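PDB 3LJY: putative adhesin from Parabacteroides distasonis, which is of unknown function but, as a lipoprotein with an auto-transporter-like adhesin head domain, probably takes part in attachment at the cell surface. Local coordinates for residues Ala90-Ser95 against Thr111-Asn116. Residues are numbered along the deposited sequence; the frame is centred on the assembly and turned at random.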
ATOM      1  N   ALA A  90      -3.104  -6.499  10.061  1.00 42.06           N
ATOM      2  CA  ALA A  90      -2.130  -5.672  10.755  1.00 40.81           C
ATOM      3  C   ALA A  90      -0.975  -5.267   9.811  1.00 42.12           C
ATOM      4  O   ALA A  90      -0.386  -4.181   9.958  1.00 43.05           O
ATOM      5  CB  ALA A  90      -1.572  -6.420  11.967  1.00 36.64           C
ATOM      6  N   ALA A  91      -0.627  -6.137   8.857  1.00 42.06           N
ATOM      7  CA  ALA A  91       0.552  -5.883   8.015  1.00 42.57           C
ATOM      8  C   ALA A  91       0.446  -6.528   6.668  1.00 42.88           C
ATOM      9  O   ALA A  91      -0.078  -7.647   6.550  1.00 43.21           O
ATOM     10  CB  ALA A  91       1.834  -6.391   8.716  1.00 37.65           C
ATOM     11  N   ALA A  92       0.947  -5.834   5.639  1.00 43.20           N
ATOM     12  CA  ALA A  92       1.151  -6.451   4.333  1.00 43.31           C
ATOM     13  C   ALA A  92       2.489  -6.050   3.758  1.00 43.01           C
ATOM     14  O   ALA A  92       2.880  -4.898   3.853  1.00 41.74           O
ATOM     15  CB  ALA A  92       0.003  -6.113   3.324  1.00 40.22           C
ATOM     16  N   LYS A  93       3.184  -7.015   3.166  0.62 43.80           N
ATOM     17  CA  LYS A  93       4.432  -6.768   2.464  0.62 44.96           C
ATOM     18  C   LYS A  93       4.181  -7.190   1.001  0.62 44.25           C
ATOM     19  O   LYS A  93       3.731  -8.316   0.723  0.62 41.02           O
ATOM     20  CB  LYS A  93       5.617  -7.516   3.118  0.62 46.28           C
ATOM     21  CG  LYS A  93       6.342  -6.732   4.252  0.62 48.21           C
ATOM     22  CD  LYS A  93       6.056  -7.200   5.715  0.62 49.23           C
ATOM     23  CE  LYS A  93       4.806  -6.560   6.361  0.62 46.65           C
ATOM     24  NZ  LYS A  93       4.782  -5.042   6.487  0.62 40.91           N
ATOM     25  N   VAL A  94       4.409  -6.246   0.085  1.00 43.02           N
ATOM     26  CA  VAL A  94       4.026  -6.403  -1.311  1.00 43.52           C
ATOM     27  C   VAL A  94       5.231  -6.126  -2.177  1.00 44.01           C
ATOM     28  O   VAL A  94       5.768  -5.026  -2.153  1.00 45.83           O
ATOM     29  CB  VAL A  94       2.806  -5.496  -1.712  1.00 45.00           C
ATOM     30  CG1 VAL A  94       2.349  -5.842  -3.091  1.00 39.62           C
ATOM     31  CG2 VAL A  94       1.640  -5.661  -0.716  1.00 41.54           C
ATOM     32  N   SER A  95       5.676  -7.145  -2.908  0.50 44.86           N
ATOM     33  CA  SER A  95       6.863  -7.076  -3.772  0.50 45.16           C
ATOM     34  C   SER A  95       6.613  -7.720  -5.140  0.50 46.29           C
ATOM     35  O   SER A  95       5.519  -8.207  -5.428  0.50 48.40           O
ATOM     36  CB  SER A  95       8.073  -7.750  -3.095  0.50 44.38           C
ATOM     37  OG  SER A  95       7.741  -8.322  -1.842  0.50 47.04           O
ATOM     38  N   THR A 111      -2.391  -0.653  10.765  1.00 49.50           N
ATOM     39  CA  THR A 111      -2.055  -1.408   9.539  1.00 46.86           C
ATOM     40  C   THR A 111      -0.776  -0.820   8.967  1.00 45.60           C
ATOM     41  O   THR A 111      -0.683   0.394   8.794  1.00 44.67           O
ATOM     42  CB  THR A 111      -3.220  -1.360   8.485  1.00 48.45           C
ATOM     43  OG1 THR A 111      -4.372  -2.043   9.021  1.00 45.95           O
ATOM     44  CG2 THR A 111      -2.807  -2.010   7.108  1.00 44.66           C
ATOM     45  N   VAL A 112       0.230  -1.672   8.763  1.00 44.46           N
ATOM     46  CA  VAL A 112       1.500  -1.287   8.158  1.00 43.85           C
ATOM     47  C   VAL A 112       1.633  -1.953   6.807  1.00 44.91           C
ATOM     48  O   VAL A 112       1.616  -3.166   6.739  1.00 45.75           O
ATOM     49  CB  VAL A 112       2.716  -1.747   9.014  1.00 44.05           C
ATOM     50  CG1 VAL A 112       4.031  -1.319   8.358  1.00 41.48           C
ATOM     51  CG2 VAL A 112       2.628  -1.185  10.407  1.00 40.42           C
ATOM     52  N   ILE A 113       1.755  -1.179   5.729  1.00 44.84           N
ATOM     53  CA  ILE A 113       1.935  -1.753   4.399  1.00 42.92           C
ATOM     54  C   ILE A 113       3.281  -1.318   3.811  1.00 43.05           C
ATOM     55  O   ILE A 113       3.634  -0.137   3.826  1.00 40.91           O
ATOM     56  CB  ILE A 113       0.792  -1.372   3.380  1.00 43.95           C
ATOM     57  CG1 ILE A 113      -0.581  -1.528   4.022  1.00 43.90           C
ATOM     58  CG2 ILE A 113       0.910  -2.216   2.020  1.00 39.38           C
ATOM     59  CD1 ILE A 113      -1.716  -1.400   3.059  1.00 43.70           C
ATOM     60  N   LYS A 114       4.020  -2.279   3.292  1.00 42.00           N
ATOM     61  CA  LYS A 114       5.271  -2.012   2.649  1.00 44.79           C
ATOM     62  C   LYS A 114       5.192  -2.535   1.235  1.00 45.77           C
ATOM     63  O   LYS A 114       4.893  -3.724   1.046  1.00 44.99           O
ATOM     64  CB  LYS A 114       6.399  -2.727   3.374  1.00 45.83           C
ATOM     65  CG  LYS A 114       6.686  -2.109   4.688  1.00 54.50           C
ATOM     66  CD  LYS A 114       7.478  -3.034   5.612  1.00 62.52           C
ATOM     67  CE  LYS A 114       7.503  -2.453   7.019  1.00 65.45           C
ATOM     68  NZ  LYS A 114       7.905  -0.993   7.026  1.00 68.87           N
ATOM     69  N   ALA A 115       5.446  -1.652   0.253  1.00 45.91           N
ATOM     70  CA  ALA A 115       5.442  -2.022  -1.165  1.00 43.74           C
ATOM     71  C   ALA A 115       6.786  -1.655  -1.802  1.00 42.66           C
ATOM     72  O   ALA A 115       7.287  -0.566  -1.645  1.00 43.12           O
ATOM     73  CB  ALA A 115       4.272  -1.312  -1.906  1.00 42.60           C
ATOM     74  N   ASN A 116       7.361  -2.567  -2.558  1.00 44.24           N
ATOM     75  CA  ASN A 116       8.532  -2.238  -3.346  1.00 44.06           C
ATOM     76  C   ASN A 116       8.501  -2.886  -4.750  1.00 44.86           C
ATOM     77  O   ASN A 116       7.444  -3.295  -5.229  1.00 46.29           O
ATOM     78  CB  ASN A 116       9.787  -2.615  -2.543  1.00 44.65           C
ATOM     79  CG  ASN A 116      10.018  -4.092  -2.465  1.00 45.19           C
ATOM     80  OD1 ASN A 116       9.222  -4.896  -2.935  1.00 51.41           O
ATOM     81  ND2 ASN A 116      11.126  -4.467  -1.876  1.00 50.06           N
TER
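Ala92 and Val94 pack against Ile113 and Ala115 on the inner face of two neighbouring rungs of a parallel beta-helix, probably right-handed as in the pectate lyase-like clan. Strands 91-94 and 111-115 run parallel in register, their axes 4.7 Å apart. With CG1 of Ile113 beside the backbone N (chi1 -46°), its CG2 methyl is turned anti to that nitrogen and faces the other strand. Ile113 CG2 lies 4.2 Å from Ala92 CB and more loosely near Val94 CG2. Further along, Val94 CB and Ala115 CB sit side by side, 4.4 Å apart. Val121 of strand 120-123 lines the same interior.

The other face carries Ala91, Lys93, Val112 and Lys114. Lys93 and Lys114 rise from it as neighbours. Lys114 stays extended until chi4. Lys93, modelled in two conformers, folds back in one, its amine bending toward the Lys114 aliphatic chain. The position of NZ, and its weak hydrogen bond to Ala92 O, are therefore uncertain. The two amines, probably both charged, are not in contact.

Five backbone hydrogen bonds join the strands, alternating as in a parallel pair. Ala90 O accepts from Val112 N. Ala92 and Val94 each donate through N and accept through O. Val94 N to Lys114 O measures 2.7 Å, and Asn116 N gives the last bond to Val94 O at 3.0 Å.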